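PDB 4IT1: putative glucarate dehydratase from Pseudomonas fluorescens, which probably catalyses the magnesium-dependent dehydration of D-glucarate to 5-dehydro-4-deoxy-D-glucarate. Local coordinates for residues A[53-58]-A[404-409]; A[302-307]-A[335-340]. All blocks are in the same frame, centred on the assembly; numbering follows the deposited sequence.

Contact 1. Residues A[53-58]-A[404-409]; sequences RSIIEI and LELDHD
Leu406 pushes its two methyls between Ile55 and Glu57, two residues on the same face of strand 53-58. The apolar part comes first. CD2 of Leu406 lies 4.0 Å from CG2 of Ile55, and the two side chains run alongside each other, pointing opposite ways. The Ile55 methyl gets there because CG2 is anti to the backbone N. CD1 of Leu406 sits closer in, 3.4 Å from CG of Glu57. The same methyl is 3.5 Å from OE1 of Glu57, so it also borders the carboxylate. The glutamate thus offers its aliphatic stem to the leucine and carries its charge on past it.

The polar part is made by Glu57 and His408, which reach toward each other from the two segments. The glutamate is extended beyond CG (chi2 -163°). OE1 of Glu57 stands at the ring edge of His408, near the ring plane, 3.1 Å from both CE1 and NE2. Carboxylate and ring are turned 57° against each other. The ring is steadied from its other nitrogen: ND1 of His408 donates to O of Leu406 at 3.3 Å. This oxygen lies close to the ring plane, while the donor stands well above the carbonyl plane. Asp407 is the N-cap of helix 408-421; its OD1 takes a weak bond from N of Asp409.

The arrangement joins the C-terminal part of the chain, where it enters helix 408-421, to the N-terminal capping domain, as in other enolase-superfamily members. Strand 50-60 is the middle strand of a three-stranded antiparallel sheet. Its neighbour 65-70 adds Leu67, which touches both Glu57 and Leu406. On the other flank, strand 25-36 supplies Arg27, a long, weak ion partner for Glu57 OE2. Helix 128-148 covers the reverse face of the strand, where Ile56 meets Phe136.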
loop_
_atom_site.group_PDB
_atom_site.type_symbol
_atom_site.label_atom_id
_atom_site.label_comp_id
_atom_site.label_asym_id
_atom_site.label_seq_id
_atom_site.Cartn_x
_atom_site.Cartn_y
_atom_site.Cartn_z
ATOM N N ARG A 53 8.669 12.567 -24.795
ATOM C CA ARG A 53 8.710 12.533 -23.338
ATOM C C ARG A 53 8.321 13.909 -22.837
ATOM O O ARG A 53 8.470 14.888 -23.560
ATOM C CB ARG A 53 10.128 12.193 -22.848
ATOM C CG ARG A 53 10.192 11.513 -21.488
ATOM C CD ARG A 53 9.962 10.009 -21.593
ATOM N NE ARG A 53 9.749 9.408 -20.277
ATOM C CZ ARG A 53 9.236 8.199 -20.068
ATOM N NH1 ARG A 53 8.868 7.436 -21.089
ATOM N NH2 ARG A 53 9.085 7.754 -18.828
ATOM N N SER A 54 7.816 13.987 -21.613
ATOM C CA SER A 54 7.504 15.274 -21.004
ATOM C C SER A 54 8.195 15.426 -19.649
ATOM O O SER A 54 8.284 14.468 -18.873
ATOM C CB SER A 54 5.999 15.452 -20.853
ATOM O OG SER A 54 5.478 14.499 -19.950
ATOM N N ILE A 55 8.680 16.638 -19.384
ATOM C CA ILE A 55 9.424 16.956 -18.168
ATOM C C ILE A 55 8.605 17.924 -17.319
ATOM O O ILE A 55 8.141 18.956 -17.806
ATOM C CB ILE A 55 10.797 17.577 -18.502
ATOM C CG1 ILE A 55 11.506 16.787 -19.617
ATOM C CG2 ILE A 55 11.668 17.703 -17.252
ATOM C CD1 ILE A 55 12.043 15.429 -19.214
ATOM N N ILE A 56 8.422 17.573 -16.050
ATOM C CA ILE A 56 7.628 18.370 -15.120
ATOM C C ILE A 56 8.525 19.088 -14.102
ATOM O O ILE A 56 9.392 18.473 -13.485
ATOM C CB ILE A 56 6.586 17.497 -14.375
ATOM C CG1 ILE A 56 5.605 16.836 -15.353
ATOM C CG2 ILE A 56 5.805 18.324 -13.365
ATOM C CD1 ILE A 56 6.111 15.560 -15.995
ATOM N N GLU A 57 8.313 20.394 -13.949
ATOM C CA GLU A 57 8.966 21.194 -12.912
ATOM C C GLU A 57 7.923 21.729 -11.945
ATOM O O GLU A 57 6.932 22.322 -12.362
ATOM C CB GLU A 57 9.704 22.382 -13.526
ATOM C CG GLU A 57 11.213 22.372 -13.355
ATOM C CD GLU A 57 11.851 23.735 -13.610
ATOM O OE1 GLU A 57 13.061 23.877 -13.341
ATOM O OE2 GLU A 57 11.154 24.667 -14.073
ATOM N N ILE A 58 8.147 21.511 -10.656
ATOM C CA ILE A 58 7.314 22.110 -9.620
ATOM C C ILE A 58 8.188 23.039 -8.778
ATOM O O ILE A 58 9.373 22.774 -8.581
ATOM C CB ILE A 58 6.645 21.041 -8.724
ATOM C CG1 ILE A 58 5.877 20.018 -9.572
ATOM C CG2 ILE A 58 5.742 21.677 -7.670
ATOM C CD1 ILE A 58 4.658 20.561 -10.289
ATOM N N LEU A 404 18.750 15.399 -8.205
ATOM C CA LEU A 404 18.955 15.768 -9.598
ATOM C C LEU A 404 18.552 17.219 -9.861
ATOM O O LEU A 404 17.617 17.747 -9.240
ATOM C CB LEU A 404 18.159 14.837 -10.517
ATOM C CG LEU A 404 18.470 13.340 -10.602
ATOM C CD1 LEU A 404 17.408 12.664 -11.454
ATOM C CD2 LEU A 404 19.859 13.071 -11.166
ATOM N N GLU A 405 19.264 17.859 -10.789
ATOM C CA GLU A 405 18.972 19.244 -11.160
ATOM C C GLU A 405 18.831 19.424 -12.672
ATOM O O GLU A 405 19.628 18.891 -13.450
ATOM C CB GLU A 405 20.023 20.200 -10.575
ATOM C CG GLU A 405 19.819 20.480 -9.088
ATOM C CD GLU A 405 20.945 21.278 -8.452
ATOM O OE1 GLU A 405 21.962 21.551 -9.124
ATOM O OE2 GLU A 405 20.808 21.630 -7.262
ATOM N N LEU A 406 17.805 20.175 -13.071
ATOM C CA LEU A 406 17.527 20.433 -14.484
ATOM C C LEU A 406 18.559 21.335 -15.139
ATOM O O LEU A 406 18.785 22.462 -14.695
ATOM C CB LEU A 406 16.142 21.060 -14.663
ATOM C CG LEU A 406 14.930 20.156 -14.887
ATOM C CD1 LEU A 406 13.721 21.024 -15.181
ATOM C CD2 LEU A 406 15.154 19.170 -16.025
ATOM N N ASP A 407 19.182 20.825 -16.197
ATOM C CA ASP A 407 20.000 21.638 -17.085
ATOM C C ASP A 407 19.055 22.345 -18.062
ATOM O O ASP A 407 18.663 21.773 -19.087
ATOM C CB ASP A 407 21.016 20.755 -17.823
ATOM C CG ASP A 407 22.029 21.555 -18.641
ATOM O OD1 ASP A 407 21.795 22.749 -18.928
ATOM O OD2 ASP A 407 23.071 20.972 -19.007
ATOM N N HIS A 408 18.686 23.582 -17.731
ATOM C CA HIS A 408 17.713 24.356 -18.512
ATOM C C HIS A 408 18.144 24.630 -19.951
ATOM O O HIS A 408 17.302 24.899 -20.815
ATOM C CB HIS A 408 17.393 25.669 -17.807
ATOM C CG HIS A 408 16.401 25.532 -16.697
ATOM N ND1 HIS A 408 16.638 24.761 -15.579
ATOM C CD2 HIS A 408 15.174 26.079 -16.525
ATOM C CE1 HIS A 408 15.596 24.834 -14.769
ATOM N NE2 HIS A 408 14.695 25.627 -15.319
ATOM N N ASP A 409 19.451 24.561 -20.201
ATOM C CA ASP A 409 20.000 24.691 -21.552
ATOM C C ASP A 409 19.737 23.436 -22.374
ATOM O O ASP A 409 19.247 23.521 -23.499
ATOM C CB ASP A 409 21.505 24.993 -21.512
ATOM C CG ASP A 409 21.812 26.410 -21.044
ATOM O OD1 ASP A 409 20.895 27.122 -20.571
ATOM O OD2 ASP A 409 22.991 26.811 -21.151
#

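Contact 2. Residues A[302-307]-A[335-340]; sequences RSVAQN and FGLGVS
Val304 and Phe335 form the tight part of this contact. The valine forks against one side of the phenylalanine. CG1 of Val304 lies 3.5 Å from CD2 of Phe335 and 3.7 Å from CE2 of the same ring. CG2 of Val304 lies toward the root of the ring, 3.9 Å from CG of Phe335 and equally near its CB. The valine side chain stands roughly perpendicular to that of the phenylalanine, and CG1 meets the ring obliquely. With CG anti to the carbonyl carbon (chi1 -71°), Phe335 carries its ring to the valine. An alanine in place of Val304 would lose both methyls and is likely to open a gap beside the Phe335 ring, giving it more freedom to tilt.

Both segments lie in the barrel domain, the (beta/alpha)7-beta barrel of the enolase superfamily. Residues 302-307 end helix 297-306, which leads on to strand 311-314. Residues 335-340 leave helix 322-334 and enter strand 338-341, parallel to 311-314 and next to it. The contact therefore ties the end of one barrel helix to the turn after the next long one.

Leu337 belongs to the looser part. Its CD1 stays 4.4 Å from CG2 of Val304, little more than a grazing approach. It packs instead on Cys332 and Val312, toward the barrel wall. Gly336 makes the exposed turn between the two apolar residues, with a positive phi that favours glycine. All three touching side chains remain partly exposed, so solvent reaches the margin of the patch. Phe335 also has aromatic neighbours. Its ring meets Phe300, one turn back along the valine's helix, with the planes steeply inclined. It also meets Phe335 of the second subunit with the rings nearly parallel, and Arg301 of that subunit packs on it.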
loop_
_atom_site.group_PDB
_atom_site.type_symbol
_atom_site.label_atom_id
_atom_site.label_comp_id
_atom_site.label_asym_id
_atom_site.label_seq_id
_atom_site.Cartn_x
_atom_site.Cartn_y
_atom_site.Cartn_z
ATOM N N ARG A 302 -7.965 -10.258 -11.600
ATOM C CA ARG A 302 -8.369 -11.272 -12.570
ATOM C C ARG A 302 -7.227 -12.263 -12.818
ATOM O O ARG A 302 -7.469 -13.446 -13.038
ATOM C CB ARG A 302 -8.863 -10.633 -13.879
ATOM C CG ARG A 302 -10.159 -9.828 -13.726
ATOM C CD ARG A 302 -10.821 -9.493 -15.064
ATOM N NE ARG A 302 -10.074 -8.513 -15.857
ATOM C CZ ARG A 302 -10.184 -7.183 -15.758
ATOM N NH1 ARG A 302 -11.024 -6.620 -14.891
ATOM N NH2 ARG A 302 -9.450 -6.408 -16.545
ATOM N N SER A 303 -5.986 -11.788 -12.761
ATOM C CA SER A 303 -4.835 -12.682 -12.949
ATOM C C SER A 303 -4.739 -13.678 -11.812
ATOM O O SER A 303 -4.518 -14.866 -12.030
ATOM C CB SER A 303 -3.526 -11.904 -13.035
ATOM O OG SER A 303 -2.467 -12.779 -13.371
ATOM N N VAL A 304 -4.919 -13.174 -10.598
ATOM C CA VAL A 304 -4.791 -13.974 -9.393
ATOM C C VAL A 304 -5.857 -15.064 -9.340
ATOM O O VAL A 304 -5.627 -16.129 -8.776
ATOM C CB VAL A 304 -4.824 -13.065 -8.142
ATOM C CG1 VAL A 304 -5.424 -13.780 -6.939
ATOM C CG2 VAL A 304 -3.426 -12.539 -7.844
ATOM N N ALA A 305 -7.014 -14.788 -9.943
ATOM C CA ALA A 305 -8.113 -15.750 -10.019
ATOM C C ALA A 305 -7.808 -16.906 -10.972
ATOM O O ALA A 305 -8.297 -18.020 -10.775
ATOM C CB ALA A 305 -9.404 -15.050 -10.436
ATOM N N GLN A 306 -7.014 -16.636 -12.008
ATOM C CA GLN A 306 -6.695 -17.636 -13.039
ATOM C C GLN A 306 -5.297 -18.204 -12.885
ATOM O O GLN A 306 -4.933 -19.139 -13.587
ATOM C CB GLN A 306 -6.773 -17.014 -14.433
ATOM C CG GLN A 306 -8.161 -16.656 -14.921
ATOM C CD GLN A 306 -8.124 -15.989 -16.282
ATOM O OE1 GLN A 306 -8.588 -14.862 -16.439
ATOM N NE2 GLN A 306 -7.551 -16.677 -17.271
ATOM N N ASN A 307 -4.507 -17.610 -11.992
ATOM C CA ASN A 307 -3.063 -17.876 -11.898
ATOM C C ASN A 307 -2.322 -17.747 -13.248
ATOM O O ASN A 307 -1.573 -18.633 -13.651
ATOM C CB ASN A 307 -2.806 -19.236 -11.223
ATOM C CG ASN A 307 -1.338 -19.476 -10.923
ATOM O OD1 ASN A 307 -0.620 -18.584 -10.458
ATOM N ND2 ASN A 307 -0.882 -20.691 -11.194
ATOM N N PHE A 335 0.170 -12.474 -2.596
ATOM C CA PHE A 335 -0.370 -13.494 -3.487
ATOM C C PHE A 335 0.719 -14.367 -4.076
ATOM O O PHE A 335 0.469 -15.143 -4.986
ATOM C CB PHE A 335 -1.252 -12.856 -4.572
ATOM C CG PHE A 335 -2.557 -12.330 -4.042
ATOM C CD1 PHE A 335 -2.656 -11.024 -3.559
ATOM C CD2 PHE A 335 -3.687 -13.149 -3.997
ATOM C CE1 PHE A 335 -3.860 -10.542 -3.052
ATOM C CE2 PHE A 335 -4.892 -12.677 -3.486
ATOM C CZ PHE A 335 -4.978 -11.371 -3.016
ATOM N N GLY A 336 1.925 -14.251 -3.529
ATOM C CA GLY A 336 3.018 -15.141 -3.889
ATOM C C GLY A 336 3.579 -14.898 -5.273
ATOM O O GLY A 336 4.020 -15.831 -5.930
ATOM N N LEU A 337 3.580 -13.643 -5.710
ATOM C CA LEU A 337 4.092 -13.303 -7.039
ATOM C C LEU A 337 5.418 -12.573 -6.900
ATOM O O LEU A 337 5.598 -11.786 -5.968
ATOM C CB LEU A 337 3.093 -12.412 -7.798
ATOM C CG LEU A 337 1.624 -12.846 -7.923
ATOM C CD1 LEU A 337 0.829 -11.794 -8.683
ATOM C CD2 LEU A 337 1.463 -14.215 -8.585
ATOM N N GLY A 338 6.343 -12.824 -7.821
ATOM C CA GLY A 338 7.586 -12.053 -7.878
ATOM C C GLY A 338 7.319 -10.636 -8.370
ATOM O O GLY A 338 6.388 -10.418 -9.146
ATOM N N VAL A 339 8.113 -9.672 -7.904
ATOM C CA VAL A 339 8.034 -8.297 -8.404
ATOM C C VAL A 339 9.388 -7.803 -8.876
ATOM O O VAL A 339 10.423 -8.156 -8.307
ATOM C CB VAL A 339 7.580 -7.272 -7.352
ATOM C CG1 VAL A 339 6.561 -6.321 -7.966
ATOM C CG2 VAL A 339 7.035 -7.951 -6.113
ATOM N N SER A 340 9.357 -6.970 -9.911
ATOM C CA SER A 340 10.516 -6.235 -10.381
ATOM C C SER A 340 9.995 -4.948 -11.003
ATOM O O SER A 340 8.796 -4.803 -11.220
ATOM C CB SER A 340 11.300 -7.061 -11.394
ATOM O OG SER A 340 12.519 -6.428 -11.732
#

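In the fold
Contacts 1 and 2 lie on opposite sides of the chain's centre. Their centres are 36 Å apart and their nearest atoms about 15 Å apart. Contact 1 brings together residues 346 apart in sequence, and contact 2 joins parts of the chain that lie between them. Contact 1 lies in the capping region, whereas contact 2 is local to the barrel and reaches the dimer interface. Neither touches the active site. Magnesium is bound by Asp243, Glu268 and Asn291, at or just after the C-terminal ends of their strands. The touching residues of contact 2 lie just before strand 338-341, which leads to His342, a predicted proton acceptor.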